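Long-range contacts in putative type VI secretion protein (Escherichia coli, PDB 3U66), which probably serves as an inner-membrane-anchored component of the bacterial type VI secretion apparatus, sharing its family with a type IVb secretion protein, though its precise role is not established: residues L70-V75 with P92-F97; A34-A39 with R86-D91; S60-Y65 with V122-C127. All blocks are in the same frame, centred on the assembly; numbering follows the deposited sequence.

Interaction 1 of 3, residues L70-V75 with P92-F97; sequences LLDESV and PLQAHF
The carboxylate of Asp72 takes hold of the first turn of helix 93-98 through three hydrogen bonds. Its OD1 accepts the backbone N-H of Leu93 at 2.9 Å, with an N-H...O angle of 158°, and its OD2 accepts from Gln94 N at 2.9 Å along a more bent line. Both oxygens use their syn lone pairs, so the two amides sit side by side in front of the carboxylate. OD2 has a second donor: Gln94 NE2 arrives on the anti side, also at 2.9 Å from Asp72 OD2, and lies 30° out of the carboxylate plane. Gln94 manages this because CG sits between its own backbone N and carbonyl carbon (chi1 55°) and the chain, extended beyond CG, carries the amide NE2 to Asp72 OD2; its OE1 is held in turn by Ala103 N. Replacing Asp72 with an alanine would probably leave the amides of Leu93 and Gln94 without this acceptor and let the Gln94 amide turn more freely. Around the carboxylate the contacts turn to carbon: Pro92 CB lies 3.5 Å from Asp72 OD1, and the apolar pair is Leu71 CD2 with Leu93 CD1 at 3.6 Å, with Trp88 touching both leucines. The positive end of the short helix would be expected to favour the ionised form of the buried aspartate. With Pro92 at the N-cap position, the arrangement is that of a helix amino terminus bound by an acidic side chain from another helix, here tying 93-98 to the long helix 57-76 within the all-helical DotU fold.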
ATOM      1  N   LEU A  70      -0.381   3.457  -0.671  1.00 52.68           N
ATOM      2  CA  LEU A  70       1.056   3.188  -0.568  1.00 52.74           C
ATOM      3  C   LEU A  70       1.864   4.405  -1.052  1.00 58.05           C
ATOM      4  O   LEU A  70       2.706   4.925  -0.309  1.00 58.18           O
ATOM      5  CB  LEU A  70       1.436   1.872  -1.313  1.00 52.52           C
ATOM      6  CG  LEU A  70       2.922   1.539  -1.572  1.00 56.14           C
ATOM      7  CD1 LEU A  70       3.713   1.356  -0.277  1.00 55.91           C
ATOM      8  CD2 LEU A  70       3.053   0.322  -2.457  1.00 57.21           C
ATOM      9  N   LEU A  71       1.571   4.872  -2.276  1.00 55.33           N
ATOM     10  CA  LEU A  71       2.215   6.025  -2.910  1.00 55.31           C
ATOM     11  C   LEU A  71       2.000   7.338  -2.139  1.00 60.66           C
ATOM     12  O   LEU A  71       2.965   8.073  -1.958  1.00 60.34           O
ATOM     13  CB  LEU A  71       1.748   6.147  -4.367  1.00 55.26           C
ATOM     14  CG  LEU A  71       2.423   7.173  -5.278  1.00 59.93           C
ATOM     15  CD1 LEU A  71       3.952   7.127  -5.186  1.00 60.21           C
ATOM     16  CD2 LEU A  71       1.992   6.952  -6.693  1.00 62.52           C
ATOM     17  N   ASP A  72       0.764   7.612  -1.658  1.00 58.82           N
ATOM     18  CA  ASP A  72       0.448   8.806  -0.858  1.00 59.34           C
ATOM     19  C   ASP A  72       1.268   8.842   0.432  1.00 65.89           C
ATOM     20  O   ASP A  72       1.838   9.883   0.752  1.00 65.69           O
ATOM     21  CB  ASP A  72      -1.051   8.875  -0.509  1.00 60.73           C
ATOM     22  CG  ASP A  72      -1.979   9.300  -1.631  1.00 65.62           C
ATOM     23  OD1 ASP A  72      -1.543  10.069  -2.507  1.00 65.77           O
ATOM     24  OD2 ASP A  72      -3.156   8.909  -1.597  1.00 68.87           O
ATOM     25  N   GLU A  73       1.336   7.706   1.160  1.00 64.05           N
ATOM     26  CA  GLU A  73       2.083   7.587   2.414  1.00 64.65           C
ATOM     27  C   GLU A  73       3.594   7.788   2.245  1.00 70.87           C
ATOM     28  O   GLU A  73       4.190   8.473   3.072  1.00 70.81           O
ATOM     29  CB  GLU A  73       1.785   6.257   3.119  1.00 65.73           C
ATOM     30  CG  GLU A  73       2.155   6.267   4.591  1.00 71.45           C
ATOM     31  CD  GLU A  73       2.333   4.891   5.188  1.00 81.61           C
ATOM     32  OE1 GLU A  73       3.392   4.260   4.958  1.00 73.48           O
ATOM     33  OE2 GLU A  73       1.398   4.438   5.880  1.00 70.27           O
ATOM     34  N   SER A  74       4.204   7.215   1.182  1.00 68.89           N
ATOM     35  CA  SER A  74       5.646   7.348   0.919  1.00 69.49           C
ATOM     36  C   SER A  74       6.068   8.770   0.515  1.00 76.17           C
ATOM     37  O   SER A  74       7.236   9.134   0.689  1.00 76.95           O
ATOM     38  CB  SER A  74       6.135   6.308  -0.086  1.00 72.03           C
ATOM     39  OG  SER A  74       5.161   6.002  -1.069  1.00 80.85           O
ATOM     40  N   VAL A  75       5.111   9.581   0.015  1.00 72.94           N
ATOM     41  CA  VAL A  75       5.327  10.975  -0.384  1.00 72.82           C
ATOM     42  C   VAL A  75       5.153  11.913   0.823  1.00 78.10           C
ATOM     43  O   VAL A  75       5.947  12.838   0.999  1.00 77.61           O
ATOM     44  CB  VAL A  75       4.424  11.369  -1.591  1.00 76.08           C
ATOM     45  CG1 VAL A  75       4.399  12.874  -1.821  1.00 75.72           C
ATOM     46  CG2 VAL A  75       4.873  10.657  -2.860  1.00 76.00           C
ATOM     47  N   PRO A  92      -4.533  14.357  -1.935  1.00 70.36           N
ATOM     48  CA  PRO A  92      -3.762  13.154  -2.311  1.00 68.86           C
ATOM     49  C   PRO A  92      -4.515  12.250  -3.292  1.00 69.69           C
ATOM     50  O   PRO A  92      -5.659  12.550  -3.643  1.00 69.28           O
ATOM     51  CB  PRO A  92      -3.495  12.473  -0.970  1.00 70.68           C
ATOM     52  CG  PRO A  92      -4.613  12.902  -0.094  1.00 75.80           C
ATOM     53  CD  PRO A  92      -5.183  14.190  -0.619  1.00 71.58           C
ATOM     54  N   LEU A  93      -3.867  11.156  -3.751  1.00 63.79           N
ATOM     55  CA  LEU A  93      -4.426  10.211  -4.724  1.00 62.31           C
ATOM     56  C   LEU A  93      -5.645   9.472  -4.209  1.00 65.07           C
ATOM     57  O   LEU A  93      -6.527   9.138  -4.994  1.00 65.03           O
ATOM     58  CB  LEU A  93      -3.370   9.216  -5.218  1.00 62.07           C
ATOM     59  CG  LEU A  93      -2.170   9.790  -5.988  1.00 66.23           C
ATOM     60  CD1 LEU A  93      -1.069   8.757  -6.090  1.00 65.90           C
ATOM     61  CD2 LEU A  93      -2.569  10.270  -7.388  1.00 67.26           C
ATOM     62  N   GLN A  94      -5.697   9.220  -2.895  1.00 60.62           N
ATOM     63  CA  GLN A  94      -6.818   8.549  -2.228  1.00 60.04           C
ATOM     64  C   GLN A  94      -8.071   9.433  -2.246  1.00 63.39           C
ATOM     65  O   GLN A  94      -9.188   8.920  -2.218  1.00 62.57           O
ATOM     66  CB  GLN A  94      -6.441   8.144  -0.789  1.00 61.01           C
ATOM     67  CG  GLN A  94      -5.939   9.296   0.086  1.00 72.58           C
ATOM     68  CD  GLN A  94      -5.242   8.812   1.323  1.00 86.53           C
ATOM     69  OE1 GLN A  94      -5.831   8.731   2.401  1.00 79.32           O
ATOM     70  NE2 GLN A  94      -3.968   8.486   1.196  1.00 78.44           N
ATOM     71  N   ALA A  95      -7.872  10.763  -2.277  1.00 59.93           N
ATOM     72  CA  ALA A  95      -8.951  11.749  -2.315  1.00 59.08           C
ATOM     73  C   ALA A  95      -9.354  12.009  -3.752  1.00 60.89           C
ATOM     74  O   ALA A  95     -10.547  12.133  -4.029  1.00 60.74           O
ATOM     75  CB  ALA A  95      -8.509  13.039  -1.639  1.00 59.56           C
ATOM     76  N   HIS A  96      -8.363  12.055  -4.668  1.00 55.88           N
ATOM     77  CA  HIS A  96      -8.553  12.305  -6.094  1.00 55.33           C
ATOM     78  C   HIS A  96      -9.266  11.158  -6.801  1.00 58.42           C
ATOM     79  O   HIS A  96     -10.219  11.395  -7.540  1.00 57.41           O
ATOM     80  CB  HIS A  96      -7.211  12.644  -6.771  1.00 56.53           C
ATOM     81  CG  HIS A  96      -7.312  12.869  -8.253  1.00 60.45           C
ATOM     82  ND1 HIS A  96      -7.974  13.969  -8.783  1.00 62.20           N
ATOM     83  CD2 HIS A  96      -6.830  12.119  -9.273  1.00 62.20           C
ATOM     84  CE1 HIS A  96      -7.890  13.836 -10.097  1.00 61.47           C
ATOM     85  NE2 HIS A  96      -7.207  12.741 -10.438  1.00 61.84           N
ATOM     86  N   PHE A  97      -8.823   9.919  -6.557  1.00 55.53           N
ATOM     87  CA  PHE A  97      -9.373   8.716  -7.178  1.00 54.30           C
ATOM     88  C   PHE A  97     -10.452   7.984  -6.372  1.00 57.61           C
ATOM     89  O   PHE A  97     -11.273   7.291  -6.986  1.00 56.80           O
ATOM     90  CB  PHE A  97      -8.243   7.747  -7.545  1.00 55.45           C
ATOM     91  CG  PHE A  97      -7.392   8.169  -8.714  1.00 57.02           C
ATOM     92  CD1 PHE A  97      -7.844   8.004 -10.020  1.00 59.88           C
ATOM     93  CD2 PHE A  97      -6.115   8.678  -8.517  1.00 59.33           C
ATOM     94  CE1 PHE A  97      -7.046   8.368 -11.105  1.00 60.67           C
ATOM     95  CE2 PHE A  97      -5.315   9.042  -9.606  1.00 62.16           C
ATOM     96  CZ  PHE A  97      -5.785   8.880 -10.892  1.00 60.01           C
TER

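Interaction 2 of 3, residues A34-A39 with R86-D91; sequences ALYRRA and RTWQQD
Thr87 is the first residue of 86-91 to meet Tyr36, laying its methyl over one face of the phenol ring. Thr87 CG2 stands 4.2 Å from the ring centroid and 15° off the normal, a CH-pi contact displaced somewhat toward the rim. The methyl is anti to the backbone N of Thr87, while OG1 faces elsewhere and bonds to Trp85 O. Next comes Trp88, whose indole receives the edge of the same ring. The planes stand at 89°, and the Tyr36 ring centroid is 4.8 Å from that of the five-membered ring, a T-shaped stack. Tyr36 CD1 does the touching, lying over the middle of the indole and 3.5 Å from Trp88 CE2. With CG anti to the backbone N (chi1 -167°), the tyrosine ring is presented edge-on to the indole face. The benzo end of the indole reaches side chains of helix 32-52: Leu35 CD2 lies 3.8 Å from Trp88 CZ2 and Ala39 CB lies 3.8 Å from Trp88 CH2. Further along, Asp91 offers its backbone carbonyl to the phenol: Tyr36 OH and Asp91 O are 2.7 Å apart, a weak hydrogen bond whose proton may instead go to Pro92 O. One ring thus meets a methyl on a face, an indole at its edge and a carbonyl at its hydroxyl. The buried Trp88 also packs on Asp72, Val75 and Leu76 of helix 57-76. This is aromatic packing of a helical bundle, in which a short helical turn in the connection between helices 57-76 and 93-98 is wedged against helix 32-52.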
ATOM      1  N   ALA A  34       5.039  17.726 -10.712  1.00 77.87           N
ATOM      2  CA  ALA A  34       5.422  16.908 -11.863  1.00 77.14           C
ATOM      3  C   ALA A  34       5.315  15.420 -11.503  1.00 79.97           C
ATOM      4  O   ALA A  34       4.932  14.608 -12.352  1.00 79.43           O
ATOM      5  CB  ALA A  34       6.842  17.248 -12.290  1.00 77.84           C
ATOM      6  N   LEU A  35       5.642  15.075 -10.232  1.00 75.27           N
ATOM      7  CA  LEU A  35       5.561  13.719  -9.690  1.00 74.21           C
ATOM      8  C   LEU A  35       4.102  13.281  -9.519  1.00 75.23           C
ATOM      9  O   LEU A  35       3.779  12.143  -9.854  1.00 75.30           O
ATOM     10  CB  LEU A  35       6.328  13.608  -8.359  1.00 74.24           C
ATOM     11  CG  LEU A  35       6.526  12.190  -7.815  1.00 78.47           C
ATOM     12  CD1 LEU A  35       7.704  11.505  -8.477  1.00 78.27           C
ATOM     13  CD2 LEU A  35       6.689  12.205  -6.313  1.00 80.80           C
ATOM     14  N   TYR A  36       3.231  14.183  -9.022  1.00 68.97           N
ATOM     15  CA  TYR A  36       1.797  13.939  -8.837  1.00 68.18           C
ATOM     16  C   TYR A  36       1.110  13.579 -10.161  1.00 69.07           C
ATOM     17  O   TYR A  36       0.218  12.730 -10.178  1.00 68.15           O
ATOM     18  CB  TYR A  36       1.117  15.170  -8.207  1.00 70.31           C
ATOM     19  CG  TYR A  36      -0.279  14.905  -7.685  1.00 73.38           C
ATOM     20  CD1 TYR A  36      -0.486  14.443  -6.387  1.00 75.56           C
ATOM     21  CD2 TYR A  36      -1.400  15.143  -8.476  1.00 74.47           C
ATOM     22  CE1 TYR A  36      -1.770  14.209  -5.896  1.00 76.51           C
ATOM     23  CE2 TYR A  36      -2.690  14.906  -8.000  1.00 75.58           C
ATOM     24  CZ  TYR A  36      -2.870  14.438  -6.708  1.00 84.03           C
ATOM     25  OH  TYR A  36      -4.143  14.204  -6.237  1.00 86.69           O
ATOM     26  N   ARG A  37       1.543  14.213 -11.245  1.00 64.40           N
ATOM     27  CA  ARG A  37       1.015  14.025 -12.578  1.00 63.97           C
ATOM     28  C   ARG A  37       1.392  12.662 -13.091  1.00 65.08           C
ATOM     29  O   ARG A  37       0.535  11.968 -13.608  1.00 63.81           O
ATOM     30  CB  ARG A  37       1.589  15.092 -13.505  1.00 66.74           C
ATOM     31  CG  ARG A  37       0.997  16.470 -13.316  1.00 64.94           C
ATOM     32  CD  ARG A  37       1.454  17.337 -14.454  1.00 68.57           C
ATOM     33  NE  ARG A  37       0.389  17.615 -15.416  1.00 75.89           N
ATOM     34  CZ  ARG A  37       0.001  16.778 -16.380  1.00 86.86           C
ATOM     35  NH1 ARG A  37       0.544  15.574 -16.484  1.00 71.89           N
ATOM     36  NH2 ARG A  37      -0.941  17.143 -17.235  1.00 69.00           N
ATOM     37  N   ARG A  38       2.670  12.271 -12.958  1.00 61.49           N
ATOM     38  CA  ARG A  38       3.201  10.960 -13.340  1.00 61.11           C
ATOM     39  C   ARG A  38       2.496   9.888 -12.524  1.00 64.40           C
ATOM     40  O   ARG A  38       2.048   8.901 -13.101  1.00 64.39           O
ATOM     41  CB  ARG A  38       4.716  10.909 -13.120  1.00 62.70           C
ATOM     42  CG  ARG A  38       5.464  10.081 -14.162  1.00 74.69           C
ATOM     43  CD  ARG A  38       5.988   8.763 -13.618  1.00 81.65           C
ATOM     44  NE  ARG A  38       7.125   8.960 -12.718  1.00 86.14           N
ATOM     45  CZ  ARG A  38       8.024   8.028 -12.418  1.00 98.24           C
ATOM     46  NH1 ARG A  38       7.939   6.814 -12.957  1.00 80.90           N
ATOM     47  NH2 ARG A  38       9.014   8.298 -11.581  1.00 83.33           N
ATOM     48  N   ALA A  39       2.317  10.129 -11.203  1.00 60.46           N
ATOM     49  CA  ALA A  39       1.600   9.248 -10.277  1.00 60.54           C
ATOM     50  C   ALA A  39       0.190   8.979 -10.798  1.00 66.95           C
ATOM     51  O   ALA A  39      -0.183   7.819 -10.929  1.00 67.02           O
ATOM     52  CB  ALA A  39       1.530   9.881  -8.896  1.00 60.97           C
ATOM     53  N   ARG A  86       2.893  19.854  -1.359  1.00 88.99           N
ATOM     54  CA  ARG A  86       1.663  20.319  -0.706  1.00 88.35           C
ATOM     55  C   ARG A  86       0.444  20.258  -1.647  1.00 91.08           C
ATOM     56  O   ARG A  86      -0.590  20.876  -1.405  1.00 90.65           O
ATOM     57  CB  ARG A  86       1.850  21.694  -0.056  1.00 88.06           C
ATOM     58  N   THR A  87       0.591  19.487  -2.727  1.00 86.94           N
ATOM     59  CA  THR A  87      -0.429  19.196  -3.738  1.00 86.50           C
ATOM     60  C   THR A  87      -1.150  17.934  -3.252  1.00 89.77           C
ATOM     61  O   THR A  87      -2.385  17.890  -3.229  1.00 89.33           O
ATOM     62  CB  THR A  87       0.226  19.008  -5.125  1.00 94.00           C
ATOM     63  OG1 THR A  87       0.973  20.180  -5.451  1.00 93.03           O
ATOM     64  CG2 THR A  87      -0.803  18.730  -6.241  1.00 91.87           C
ATOM     65  N   TRP A  88      -0.342  16.939  -2.792  1.00 85.23           N
ATOM     66  CA  TRP A  88      -0.793  15.688  -2.168  1.00 84.34           C
ATOM     67  C   TRP A  88      -1.355  16.087  -0.798  1.00 89.17           C
ATOM     68  O   TRP A  88      -2.496  15.747  -0.476  1.00 89.21           O
ATOM     69  CB  TRP A  88       0.361  14.676  -1.964  1.00 82.22           C
ATOM     70  CG  TRP A  88       1.243  14.444  -3.142  1.00 82.76           C
ATOM     71  CD1 TRP A  88       2.085  15.347  -3.722  1.00 85.29           C
ATOM     72  CD2 TRP A  88       1.492  13.203  -3.784  1.00 81.97           C
ATOM     73  NE1 TRP A  88       2.788  14.759  -4.734  1.00 84.51           N
ATOM     74  CE2 TRP A  88       2.456  13.437  -4.788  1.00 85.67           C
ATOM     75  CE3 TRP A  88       0.982  11.911  -3.624  1.00 82.92           C
ATOM     76  CZ2 TRP A  88       2.917  12.443  -5.627  1.00 84.65           C
ATOM     77  CZ3 TRP A  88       1.446  10.924  -4.465  1.00 84.10           C
ATOM     78  CH2 TRP A  88       2.393  11.201  -5.463  1.00 84.65           C
ATOM     79  N   GLN A  89      -0.563  16.862  -0.012  1.00 85.52           N
ATOM     80  CA  GLN A  89      -0.987  17.356   1.294  1.00 85.26           C
ATOM     81  C   GLN A  89      -2.390  17.966   1.140  1.00 88.09           C
ATOM     82  O   GLN A  89      -3.294  17.581   1.886  1.00 87.49           O
ATOM     83  CB  GLN A  89       0.037  18.356   1.869  1.00 86.73           C
ATOM     84  N   GLN A  90      -2.584  18.846   0.121  1.00 83.86           N
ATOM     85  CA  GLN A  90      -3.870  19.469  -0.189  1.00 83.39           C
ATOM     86  C   GLN A  90      -4.855  18.395  -0.671  1.00 84.93           C
ATOM     87  O   GLN A  90      -5.872  18.180  -0.013  1.00 85.29           O
ATOM     88  CB  GLN A  90      -3.710  20.587  -1.241  1.00 85.12           C
ATOM     89  N   ASP A  91      -4.551  17.713  -1.801  1.00 78.72           N
ATOM     90  CA  ASP A  91      -5.403  16.661  -2.377  1.00 77.10           C
ATOM     91  C   ASP A  91      -4.589  15.418  -2.785  1.00 76.74           C
ATOM     92  O   ASP A  91      -3.984  15.423  -3.861  1.00 75.78           O
ATOM     93  CB  ASP A  91      -6.224  17.191  -3.574  1.00 78.98           C
ATOM     94  CG  ASP A  91      -7.165  18.334  -3.249  1.00 90.95           C
ATOM     95  OD1 ASP A  91      -7.881  18.246  -2.220  1.00 91.85           O
ATOM     96  OD2 ASP A  91      -7.227  19.294  -4.050  1.00 96.15           O
TER

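Interaction 3 of 3, residues S60-Y65 with V122-C127; sequences SDIMLY and VAVLTC
Met63, modelled as selenomethionine, leaves helix 57-76 with CG anti to its carbonyl carbon (chi1 -82°) and then bends at chi3 (131°), which carries its CE methyl across to Ala123 and Cys127. The two segments belong to a helical bundle and run parallel, their axes 9.4 Å apart and inclined by just 8°. Backbones come nearest at Met63 and Val124, whose CA atoms are 5.9 Å apart. The methyl CE sits beside the second helix, 3.5 Å from Ala123 CB and near the sulphur of Cys127. Further back along the same chain, Met63 CG lies 3.8 Å from Cys127 CB, so the cysteine is met by both the middle and the end of the long side chain. Phe13 of helix 7-24 packs on Met63 and Cys127 alike, and Leu50 of helix 32-52 also touches Met63, placing the contact in the buried interior. No hydrogen bond joins the two segments; the grip is apolar. Beside the methionine, Ile62 and Val124 cross at about a right angle, and Val124 CG1 rests against both branches of the isoleucine, 3.7 Å from Ile62 CG1 and 3.8 Å from Ile62 CG2.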
ATOM      1  N   SER A  60      -9.826  -4.809  -9.082  1.00 58.48           N
ATOM      2  CA  SER A  60      -9.092  -3.680  -9.651  1.00 57.87           C
ATOM      3  C   SER A  60      -9.099  -2.513  -8.671  1.00 61.49           C
ATOM      4  O   SER A  60      -8.030  -1.985  -8.373  1.00 60.36           O
ATOM      5  CB  SER A  60      -9.703  -3.254 -10.981  1.00 61.66           C
ATOM      6  OG  SER A  60      -9.697  -4.309 -11.927  1.00 72.93           O
ATOM      7  N   ASP A  61     -10.280  -2.203  -8.082  1.00 59.12           N
ATOM      8  CA  ASP A  61     -10.444  -1.134  -7.105  1.00 59.21           C
ATOM      9  C   ASP A  61      -9.686  -1.324  -5.794  1.00 62.74           C
ATOM     10  O   ASP A  61      -9.135  -0.350  -5.304  1.00 62.30           O
ATOM     11  CB  ASP A  61     -11.915  -0.732  -6.926  1.00 61.60           C
ATOM     12  CG  ASP A  61     -12.537  -0.045  -8.143  1.00 72.94           C
ATOM     13  OD1 ASP A  61     -11.813   0.723  -8.841  1.00 74.13           O
ATOM     14  OD2 ASP A  61     -13.746  -0.253  -8.388  1.00 77.25           O
ATOM     15  N   ILE A  62      -9.617  -2.554  -5.247  1.00 59.90           N
ATOM     16  CA  ILE A  62      -8.835  -2.830  -4.030  1.00 59.83           C
ATOM     17  C   ILE A  62      -7.320  -2.724  -4.318  1.00 62.83           C
ATOM     18  O   ILE A  62      -6.589  -2.074  -3.556  1.00 62.85           O
ATOM     19  CB  ILE A  62      -9.276  -4.102  -3.209  1.00 63.31           C
ATOM     20  CG1 ILE A  62      -8.228  -4.562  -2.169  1.00 64.02           C
ATOM     21  CG2 ILE A  62      -9.609  -5.268  -4.093  1.00 64.29           C
ATOM     22  CD1 ILE A  62      -7.936  -3.661  -1.041  1.00 72.26           C
HETATM   23  N   MSE A  63      -6.871  -3.306  -5.442  1.00 57.85           N
HETATM   24  CA  MSE A  63      -5.464  -3.234  -5.870  1.00 57.18           C
HETATM   25  C   MSE A  63      -4.995  -1.788  -6.077  1.00 58.12           C
HETATM   26  O   MSE A  63      -3.928  -1.416  -5.587  1.00 57.02           O
HETATM   27  CB  MSE A  63      -5.252  -4.040  -7.150  1.00 59.84           C
HETATM   28  CG  MSE A  63      -5.067  -5.525  -6.903  1.00 67.79           C
HETATM   29 SE   MSE A  63      -5.341  -6.530  -8.555  1.00 77.36          SE
HETATM   30  CE  MSE A  63      -3.941  -7.522  -8.538  1.00 73.98           C
ATOM     31  N   LEU A  64      -5.825  -0.970  -6.763  1.00 53.42           N
ATOM     32  CA  LEU A  64      -5.549   0.440  -7.022  1.00 52.15           C
ATOM     33  C   LEU A  64      -5.626   1.289  -5.757  1.00 54.64           C
ATOM     34  O   LEU A  64      -4.886   2.272  -5.649  1.00 53.98           O
ATOM     35  CB  LEU A  64      -6.485   0.984  -8.100  1.00 52.24           C
ATOM     36  CG  LEU A  64      -6.172   0.543  -9.532  1.00 57.37           C
ATOM     37  CD1 LEU A  64      -7.412   0.607 -10.399  1.00 57.16           C
ATOM     38  CD2 LEU A  64      -5.045   1.375 -10.134  1.00 59.67           C
ATOM     39  N   TYR A  65      -6.509   0.909  -4.804  1.00 49.85           N
ATOM     40  CA  TYR A  65      -6.679   1.590  -3.524  1.00 49.72           C
ATOM     41  C   TYR A  65      -5.399   1.447  -2.700  1.00 53.57           C
ATOM     42  O   TYR A  65      -4.839   2.455  -2.269  1.00 52.06           O
ATOM     43  CB  TYR A  65      -7.884   1.021  -2.750  1.00 51.17           C
ATOM     44  CG  TYR A  65      -8.230   1.807  -1.504  1.00 52.55           C
ATOM     45  CD1 TYR A  65      -7.698   1.464  -0.267  1.00 54.90           C
ATOM     46  CD2 TYR A  65      -9.110   2.887  -1.562  1.00 52.68           C
ATOM     47  CE1 TYR A  65      -7.995   2.198   0.878  1.00 56.71           C
ATOM     48  CE2 TYR A  65      -9.423   3.622  -0.422  1.00 53.30           C
ATOM     49  CZ  TYR A  65      -8.855   3.281   0.793  1.00 62.72           C
ATOM     50  OH  TYR A  65      -9.142   4.003   1.921  1.00 66.09           O
ATOM     51  N   VAL A 122      -6.072 -14.315  -5.347  1.00 60.28           N
ATOM     52  CA  VAL A 122      -4.636 -14.442  -5.094  1.00 59.38           C
ATOM     53  C   VAL A 122      -3.864 -13.170  -5.532  1.00 61.49           C
ATOM     54  O   VAL A 122      -2.988 -12.705  -4.798  1.00 61.37           O
ATOM     55  CB  VAL A 122      -4.066 -15.784  -5.645  1.00 63.63           C
ATOM     56  CG1 VAL A 122      -4.242 -15.909  -7.159  1.00 63.58           C
ATOM     57  CG2 VAL A 122      -2.611 -15.998  -5.238  1.00 63.64           C
ATOM     58  N   ALA A 123      -4.270 -12.569  -6.673  1.00 56.29           N
ATOM     59  CA  ALA A 123      -3.698 -11.331  -7.212  1.00 54.95           C
ATOM     60  C   ALA A 123      -3.865 -10.150  -6.238  1.00 56.40           C
ATOM     61  O   ALA A 123      -2.901  -9.412  -6.020  1.00 55.46           O
ATOM     62  CB  ALA A 123      -4.313 -11.016  -8.567  1.00 55.39           C
ATOM     63  N   VAL A 124      -5.061 -10.019  -5.614  1.00 51.63           N
ATOM     64  CA  VAL A 124      -5.384  -8.985  -4.621  1.00 50.95           C
ATOM     65  C   VAL A 124      -4.484  -9.164  -3.390  1.00 54.51           C
ATOM     66  O   VAL A 124      -3.863  -8.192  -2.966  1.00 54.28           O
ATOM     67  CB  VAL A 124      -6.904  -8.972  -4.273  1.00 54.76           C
ATOM     68  CG1 VAL A 124      -7.221  -8.052  -3.092  1.00 54.10           C
ATOM     69  CG2 VAL A 124      -7.741  -8.592  -5.490  1.00 54.39           C
ATOM     70  N   LEU A 125      -4.380 -10.408  -2.856  1.00 51.44           N
ATOM     71  CA  LEU A 125      -3.541 -10.764  -1.700  1.00 51.37           C
ATOM     72  C   LEU A 125      -2.075 -10.477  -1.960  1.00 57.88           C
ATOM     73  O   LEU A 125      -1.355 -10.131  -1.020  1.00 58.40           O
ATOM     74  CB  LEU A 125      -3.681 -12.253  -1.308  1.00 50.82           C
ATOM     75  CG  LEU A 125      -4.990 -12.765  -0.698  1.00 53.86           C
ATOM     76  CD1 LEU A 125      -4.817 -14.178  -0.225  1.00 53.56           C
ATOM     77  CD2 LEU A 125      -5.460 -11.909   0.458  1.00 54.13           C
ATOM     78  N   THR A 126      -1.624 -10.661  -3.225  1.00 54.89           N
ATOM     79  CA  THR A 126      -0.245 -10.410  -3.644  1.00 54.79           C
ATOM     80  C   THR A 126       0.043  -8.917  -3.525  1.00 58.84           C
ATOM     81  O   THR A 126       1.027  -8.534  -2.889  1.00 58.74           O
ATOM     82  CB  THR A 126       0.007 -10.984  -5.051  1.00 59.94           C
ATOM     83  OG1 THR A 126      -0.236 -12.394  -5.027  1.00 59.45           O
ATOM     84  CG2 THR A 126       1.419 -10.695  -5.570  1.00 55.31           C
ATOM     85  N   CYS A 127      -0.847  -8.084  -4.092  1.00 55.14           N
ATOM     86  CA  CYS A 127      -0.733  -6.629  -4.074  1.00 54.69           C
ATOM     87  C   CYS A 127      -0.739  -6.052  -2.666  1.00 58.06           C
ATOM     88  O   CYS A 127       0.035  -5.136  -2.392  1.00 57.72           O
ATOM     89  CB  CYS A 127      -1.806  -6.003  -4.952  1.00 55.01           C
ATOM     90  SG  CYS A 127      -1.546  -6.287  -6.719  1.00 59.16           S
TER

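How the interactions relate
Helix 57-76 serves two contacts: its later part carries interaction 1, and its earlier part carries interaction 3, with centres about 16 Å apart. Both are buried, yet their chemistry differs, since one holds an acidic side chain against a helix start while the other is wholly apolar between parallel helices. Interaction 2 is only partly buried, and its centre lies about 17 Å from the centre of the chain; it mixes aromatic packing with one weak polar bond. It adjoins interaction 1 directly, for Val75 CG1 packs on Trp88 CD2 at 3.5 Å, so the indole is shared between helices 32-52 and 57-76. Interaction 3 touches neither of the others.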